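Local coordinates for protein HicB3 antitoxin (Yersinia pestis, PDB 4P78) that binds the HicA3 toxin in a toxin-antitoxin complex, probably neutralising it, and belongs to a family related to the Met-repressor class of DNA-binding proteins, at residues P4-K9 with H64-D69; P19-C24 with A43-A48; A48-N51 with P55-S58. All coordinates share one frame; numbering follows the deposited sequence.

In the fold
From the N terminus, strand 2-9 enters the antiparallel sheet and supplies the first half of interaction 1. Its partner on helix 63-67 comes only after 54 further residues, so this contact closes the widest loop, with the other two nested inside. Interaction 2 ties the turn-containing loop between strands 14-17 and 25-28 to the later part of helix 31-52. Interaction 3 follows directly: it shares A48 and folds the chain beyond that helix back onto its last turns. No loops cross. Loop 19-24 joins the whole set, since it touches P4, F6 and Y66 of interaction 1 and P57 of interaction 3, linking sheet, long helix and short helix.

Interaction 1. Residues P4-K9 with H64-D69; sequences PIFIFK and HRYIDD
P4 and F6, on one side of strand 2-9, meet Y66 and D69 at the end of helix 63-67. The pyrrolidine ring of P4 crosses the Y66 side chain at about a right angle, its CG approaching CE1 of Y66 to 3.4 Å and lying 3.6 Å from both CZ and OH of Y66. Proline suits this spot because ring closure holds CG in place, so apolar carbon faces the phenol with little loss of side-chain freedom. F6 turns its CE1 towards the Y66 ring edge, 4.3 Å from CD1 of Y66. Further round its own rim it receives D69: OD1 of D69 lies 3.4 Å from CE2 of F6, near the phenyl plane, with the carboxylate turned 77° from that plane. A carboxylate oxygen at a ring's hydrogen-bearing edge is electrostatically favourable, which probably helps the apolar phenylalanine to accept this charged neighbour.

Several bonds position these groups. The OH of Y66 is hydrogen-bonded with D20 OD2 and K61 N, which satisfies the polar end of a buried tyrosine. D69, whose N bonds to O of Y66 at 3.0 Å, is the N-cap of the following helix. With CG anti to the backbone N (chi1 -161°), its carboxylate reaches both F6 and the salt bridge to R71, while also capping a backbone N of that helix.

Strand 2-9 runs between strands 14-17 and 78-83, and interaction 1 packs the short helix 63-67 against the face of the sheet from which P4 and F6 project. F6 also packs on R71 and L72 of helix 70-75, and I5, on the other side of the strand, meets F26 of strand 25-28. F31 of the second subunit packs against both P4 and Y66, placing this contact at the interface between the two antitoxin subunits.

Interaction 2. Residues P19-C24 with A43-A48; sequences PDIDGC and AVHIEA
C24 and H45 bring the two backbones closest, with 6.3 Å between CA of C24 and CA of H45. Residues I21 to C24 form a type II beta turn, closed by C24 N bonding to I21 O at 3.1 Å, and one face of the turn is directed at helix 31-52. G23 occupies the turn's third position with a phi of 96°, a positive value that would crowd any CB against the carbonyl oxygen before it, and so suits glycine.

H45 bridges the gap. A chi1 of -176° places its CG trans to the backbone N and carries the imidazole out from the helix and over the face of the turn. C24 CB sits over one face of that ring, 3.8 Å from the H45 centroid in a CH-pi contact, while its sulfur lies obliquely and reaches H45 CB. I21 comes obliquely from the same side as C24, beyond the CD2-NE2 bond, its CG2 3.4 Å from H45 CD2. A water in the imidazole plane donates to D22 O at 2.9 Å and bonds H45 NE2 at 3.3 Å.

The other ring nitrogen, ND1 of H45, shares a hydrogen bond with T41 OG1 of the HicA3 toxin, and the backbone of G23 also bonds to that chain. The short C24 side chain, which lets the backbone come close, and the methyl of I21 thus pack on an imidazole whose two nitrogens serve polar partners, at the toxin-antitoxin interface.

Interaction 3. Residues A48-N51 with P55-S58; sequences ALMN and PLPS
L49, on the last turns of helix 31-52, makes the more buried half of this contact with P55 and P57. Its CD1 lies 3.7 Å from O of P55 and 3.8 Å from CD of P57, so one methyl group rests against a backbone carbonyl and the flank of a pyrrolidine ring. A chi1 of -64°, with CG opposite the carbonyl carbon, and an extended chi2 send this methyl to the returning chain. L49 is buried, also meeting F54 of its own chain and I39 of the HicA3 toxin, and P57 packs further on I21 and I46.

The outer half is as close but far more exposed: L56 CD2 lies 3.7 Å from M50 CG and 4.0 Å from L49 CB, and both M50 and L56 are exposed. M50 touches through its CG, while its SD and CE lie farther from L56.

P55, L56 and P57 run in an extended, polyproline-like conformation, and the prolines on both sides of L56 stiffen the strip that leans on the helix. Apart from the carbonyl O of P55 that L49 touches, the meeting atoms are carbon; such a join probably guides the chain by proline stiffness and burial of carbon rather than by directional bonds.

Interaction 1. Residues P4-K9 with H64-D69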
# COMPACT_ATOMS: atom_id res chain seq x y z
N PRO A 4 -6.50 -3.66 2.57
CA PRO A 4 -5.04 -3.65 2.42
C PRO A 4 -4.51 -5.03 2.10
O PRO A 4 -5.05 -6.01 2.65
CB PRO A 4 -4.54 -3.19 3.78
CG PRO A 4 -5.63 -3.63 4.74
CD PRO A 4 -6.92 -3.55 3.98
N ILE A 5 -3.51 -5.11 1.24
CA ILE A 5 -2.74 -6.34 1.06
C ILE A 5 -1.26 -6.02 1.21
O ILE A 5 -0.83 -4.90 0.94
CB ILE A 5 -2.99 -7.01 -0.32
CG1 ILE A 5 -2.76 -6.02 -1.46
CG2 ILE A 5 -4.42 -7.60 -0.38
CD1 ILE A 5 -2.78 -6.66 -2.84
N PHE A 6 -0.48 -6.98 1.70
CA PHE A 6 0.97 -6.86 1.76
C PHE A 6 1.51 -7.71 0.63
O PHE A 6 1.18 -8.89 0.55
CB PHE A 6 1.55 -7.34 3.10
CG PHE A 6 1.30 -6.43 4.26
CD1 PHE A 6 0.61 -5.24 4.12
CD2 PHE A 6 1.79 -6.77 5.52
CE1 PHE A 6 0.40 -4.42 5.20
CE2 PHE A 6 1.58 -5.94 6.60
CZ PHE A 6 0.89 -4.77 6.44
N ILE A 7 2.31 -7.13 -0.28
CA ILE A 7 2.86 -7.96 -1.33
C ILE A 7 4.38 -7.88 -1.44
O ILE A 7 5.02 -6.91 -1.05
CB ILE A 7 2.24 -7.62 -2.71
CG1 ILE A 7 2.71 -6.28 -3.22
CG2 ILE A 7 0.72 -7.68 -2.65
CD1 ILE A 7 2.18 -5.98 -4.61
N PHE A 8 4.93 -8.95 -2.01
CA PHE A 8 6.36 -9.19 -2.04
C PHE A 8 6.74 -9.68 -3.42
O PHE A 8 6.00 -10.45 -4.04
CB PHE A 8 6.76 -10.22 -0.98
CG PHE A 8 6.32 -9.86 0.40
CD1 PHE A 8 7.16 -9.17 1.25
CD2 PHE A 8 5.04 -10.19 0.84
CE1 PHE A 8 6.75 -8.83 2.52
CE2 PHE A 8 4.63 -9.84 2.10
CZ PHE A 8 5.49 -9.15 2.95
N LYS A 9 7.89 -9.23 -3.91
CA LYS A 9 8.36 -9.63 -5.23
C LYS A 9 8.78 -11.11 -5.28
O LYS A 9 9.45 -11.59 -4.38
CB LYS A 9 9.52 -8.75 -5.66
CG LYS A 9 9.30 -8.04 -6.97
CD LYS A 9 9.23 -9.03 -8.10
CE LYS A 9 8.55 -8.44 -9.33
NZ LYS A 9 8.24 -9.52 -10.31
N HIS A 64 -2.46 3.95 10.96
CA HIS A 64 -1.30 3.77 11.81
C HIS A 64 -0.91 2.31 12.00
O HIS A 64 0.27 2.01 12.15
CB HIS A 64 -1.53 4.41 13.18
CG HIS A 64 -1.51 5.90 13.16
ND1 HIS A 64 -1.23 6.67 14.27
CD2 HIS A 64 -1.72 6.77 12.14
CE1 HIS A 64 -1.28 7.95 13.94
NE2 HIS A 64 -1.58 8.04 12.66
N ARG A 65 -1.90 1.41 12.01
CA ARG A 65 -1.61 -0.01 12.23
C ARG A 65 -0.79 -0.60 11.08
O ARG A 65 0.04 -1.48 11.30
CB ARG A 65 -2.89 -0.82 12.44
CG ARG A 65 -3.46 -0.69 13.86
CD ARG A 65 -4.53 -1.74 14.14
NE ARG A 65 -5.40 -1.34 15.24
CZ ARG A 65 -6.39 -2.07 15.73
NH1 ARG A 65 -6.65 -3.27 15.22
NH2 ARG A 65 -7.13 -1.62 16.74
N TYR A 66 -1.01 -0.11 9.86
CA TYR A 66 -0.24 -0.60 8.70
C TYR A 66 1.12 0.09 8.60
O TYR A 66 2.13 -0.57 8.34
CB TYR A 66 -1.06 -0.42 7.42
CG TYR A 66 -2.43 -1.03 7.59
CD1 TYR A 66 -2.63 -2.41 7.43
CD2 TYR A 66 -3.52 -0.26 7.99
CE1 TYR A 66 -3.89 -2.99 7.63
CE2 TYR A 66 -4.78 -0.82 8.19
CZ TYR A 66 -4.96 -2.18 8.01
OH TYR A 66 -6.23 -2.73 8.21
N ILE A 67 1.15 1.39 8.83
CA ILE A 67 2.40 2.15 8.78
C ILE A 67 3.36 1.66 9.86
O ILE A 67 4.57 1.67 9.67
CB ILE A 67 2.14 3.67 8.94
CG1 ILE A 67 1.23 4.14 7.80
CG2 ILE A 67 3.45 4.46 8.94
CD1 ILE A 67 0.53 5.46 8.06
N ASP A 68 2.82 1.19 10.99
CA ASP A 68 3.67 0.66 12.06
C ASP A 68 3.94 -0.86 11.95
O ASP A 68 4.68 -1.40 12.77
CB ASP A 68 3.05 0.96 13.42
CG ASP A 68 3.26 2.40 13.86
OD1 ASP A 68 4.26 3.02 13.43
OD2 ASP A 68 2.42 2.92 14.64
N ASP A 69 3.38 -1.53 10.94
CA ASP A 69 3.53 -2.99 10.81
C ASP A 69 4.93 -3.37 10.34
O ASP A 69 5.31 -3.12 9.19
CB ASP A 69 2.48 -3.58 9.86
CG ASP A 69 2.29 -5.08 10.02
OD1 ASP A 69 1.13 -5.54 9.97
OD2 ASP A 69 3.29 -5.81 10.21

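Interaction 2. Residues P19-C24 with A43-A48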
# COMPACT_ATOMS: atom_id res chain seq x y z
N PRO A 19 -3.10 -8.48 5.57
CA PRO A 19 -2.60 -8.34 6.95
C PRO A 19 -3.72 -8.44 8.00
O PRO A 19 -3.43 -8.76 9.15
CB PRO A 19 -1.97 -6.94 6.95
CG PRO A 19 -2.73 -6.19 5.89
CD PRO A 19 -2.95 -7.23 4.81
N ASP A 20 -4.96 -8.19 7.62
CA ASP A 20 -6.07 -8.33 8.57
C ASP A 20 -6.69 -9.73 8.56
O ASP A 20 -7.58 -10.04 9.36
CB ASP A 20 -7.16 -7.31 8.27
CG ASP A 20 -6.65 -5.87 8.36
OD1 ASP A 20 -6.24 -5.45 9.46
OD2 ASP A 20 -6.62 -5.19 7.33
N ILE A 21 -6.25 -10.57 7.64
CA ILE A 21 -6.85 -11.89 7.52
C ILE A 21 -5.75 -12.94 7.59
O ILE A 21 -5.16 -13.29 6.57
CB ILE A 21 -7.67 -12.02 6.22
CG1 ILE A 21 -8.50 -10.74 6.00
CG2 ILE A 21 -8.58 -13.25 6.26
CD1 ILE A 21 -9.37 -10.78 4.77
N ASP A 22 -5.44 -13.36 8.82
CA ASP A 22 -4.41 -14.36 9.07
C ASP A 22 -4.65 -15.62 8.27
O ASP A 22 -5.71 -16.24 8.39
CB ASP A 22 -4.35 -14.74 10.56
CG ASP A 22 -3.62 -13.71 11.41
OD1 ASP A 22 -2.81 -12.92 10.88
OD2 ASP A 22 -3.87 -13.72 12.63
N GLY A 23 -3.66 -15.99 7.46
CA GLY A 23 -3.69 -17.24 6.72
C GLY A 23 -4.18 -17.10 5.29
O GLY A 23 -4.19 -18.07 4.53
N CYS A 24 -4.60 -15.89 4.91
CA CYS A 24 -5.15 -15.72 3.57
C CYS A 24 -4.09 -15.22 2.60
O CYS A 24 -3.80 -14.01 2.56
CB CYS A 24 -6.33 -14.76 3.60
SG CYS A 24 -7.24 -14.67 2.04
N ALA A 43 -12.54 -14.85 -0.75
CA ALA A 43 -13.85 -15.50 -0.73
C ALA A 43 -13.73 -16.93 -0.23
O ALA A 43 -14.47 -17.37 0.64
CB ALA A 43 -14.48 -15.47 -2.11
N VAL A 44 -12.76 -17.66 -0.77
CA VAL A 44 -12.51 -19.04 -0.37
C VAL A 44 -12.18 -19.13 1.12
O VAL A 44 -12.63 -20.04 1.82
CB VAL A 44 -11.38 -19.65 -1.24
CG1 VAL A 44 -10.92 -20.96 -0.70
CG2 VAL A 44 -11.87 -19.82 -2.66
N HIS A 45 -11.44 -18.15 1.62
CA HIS A 45 -10.95 -18.16 2.99
C HIS A 45 -12.04 -17.83 4.01
O HIS A 45 -12.15 -18.47 5.05
CB HIS A 45 -9.77 -17.18 3.12
CG HIS A 45 -9.12 -17.17 4.46
ND1 HIS A 45 -8.03 -17.96 4.77
CD2 HIS A 45 -9.41 -16.48 5.59
CE1 HIS A 45 -7.67 -17.75 6.02
NE2 HIS A 45 -8.49 -16.86 6.55
N ILE A 46 -12.86 -16.82 3.71
CA ILE A 46 -13.95 -16.43 4.59
C ILE A 46 -14.96 -17.58 4.74
O ILE A 46 -15.43 -17.87 5.84
CB ILE A 46 -14.68 -15.16 4.07
CG1 ILE A 46 -13.74 -13.95 4.12
CG2 ILE A 46 -15.91 -14.88 4.88
CD1 ILE A 46 -13.09 -13.74 5.46
N GLU A 47 -15.28 -18.23 3.64
CA GLU A 47 -16.23 -19.33 3.67
C GLU A 47 -15.70 -20.51 4.49
O GLU A 47 -16.47 -21.19 5.19
CB GLU A 47 -16.61 -19.74 2.24
CG GLU A 47 -17.59 -18.71 1.66
CD GLU A 47 -17.92 -18.88 0.19
OE1 GLU A 47 -17.24 -19.68 -0.49
OE2 GLU A 47 -18.86 -18.21 -0.28
N ALA A 48 -14.39 -20.73 4.43
CA ALA A 48 -13.78 -21.76 5.26
C ALA A 48 -13.86 -21.41 6.75
O ALA A 48 -14.17 -22.27 7.57
CB ALA A 48 -12.33 -21.99 4.84
O HOH W 1 -8.31 -15.27 9.39

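Interaction 3. Residues A48-N51 with P55-S58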
# COMPACT_ATOMS: atom_id res chain seq x y z
N ALA A 48 -14.39 -20.73 4.43
CA ALA A 48 -13.78 -21.76 5.26
C ALA A 48 -13.86 -21.41 6.75
O ALA A 48 -14.17 -22.27 7.57
CB ALA A 48 -12.33 -21.99 4.84
N LEU A 49 -13.58 -20.15 7.10
CA LEU A 49 -13.71 -19.70 8.50
C LEU A 49 -15.13 -19.90 9.04
O LEU A 49 -15.32 -20.33 10.18
CB LEU A 49 -13.34 -18.22 8.63
CG LEU A 49 -11.89 -17.83 8.33
CD1 LEU A 49 -11.76 -16.32 8.37
CD2 LEU A 49 -10.93 -18.48 9.32
N MET A 50 -16.12 -19.58 8.22
CA MET A 50 -17.52 -19.69 8.62
C MET A 50 -17.95 -21.14 8.75
O MET A 50 -18.76 -21.46 9.61
CB MET A 50 -18.42 -18.98 7.63
CG MET A 50 -18.29 -17.47 7.65
SD MET A 50 -19.44 -16.74 6.48
CE MET A 50 -20.99 -17.41 7.08
N ASN A 51 -17.43 -22.00 7.88
CA ASN A 51 -17.75 -23.42 7.91
C ASN A 51 -17.13 -24.10 9.13
O ASN A 51 -17.71 -25.03 9.69
CB ASN A 51 -17.28 -24.11 6.62
CG ASN A 51 -17.56 -25.62 6.64
OD1 ASN A 51 -16.79 -26.40 7.22
ND2 ASN A 51 -18.65 -26.03 5.99
N PRO A 55 -12.88 -17.47 14.16
CA PRO A 55 -13.09 -16.02 14.15
C PRO A 55 -13.02 -15.40 12.76
O PRO A 55 -12.13 -15.74 11.98
CB PRO A 55 -11.94 -15.48 15.00
CG PRO A 55 -11.49 -16.61 15.81
CD PRO A 55 -11.77 -17.86 15.04
N LEU A 56 -13.95 -14.51 12.46
CA LEU A 56 -13.95 -13.76 11.21
C LEU A 56 -13.18 -12.45 11.38
O LEU A 56 -13.24 -11.85 12.45
CB LEU A 56 -15.39 -13.50 10.77
CG LEU A 56 -16.16 -14.74 10.31
CD1 LEU A 56 -17.66 -14.50 10.41
CD2 LEU A 56 -15.73 -15.08 8.88
N PRO A 57 -12.44 -12.02 10.35
CA PRO A 57 -11.69 -10.78 10.50
C PRO A 57 -12.61 -9.56 10.53
O PRO A 57 -13.74 -9.62 10.05
CB PRO A 57 -10.81 -10.76 9.25
CG PRO A 57 -11.64 -11.47 8.23
CD PRO A 57 -12.28 -12.60 9.00
N SER A 58 -12.12 -8.46 11.10
CA SER A 58 -12.85 -7.20 11.09
C SER A 58 -12.39 -6.35 9.90
O SER A 58 -11.34 -6.61 9.31
CB SER A 58 -12.63 -6.46 12.41
OG SER A 58 -11.30 -6.65 12.86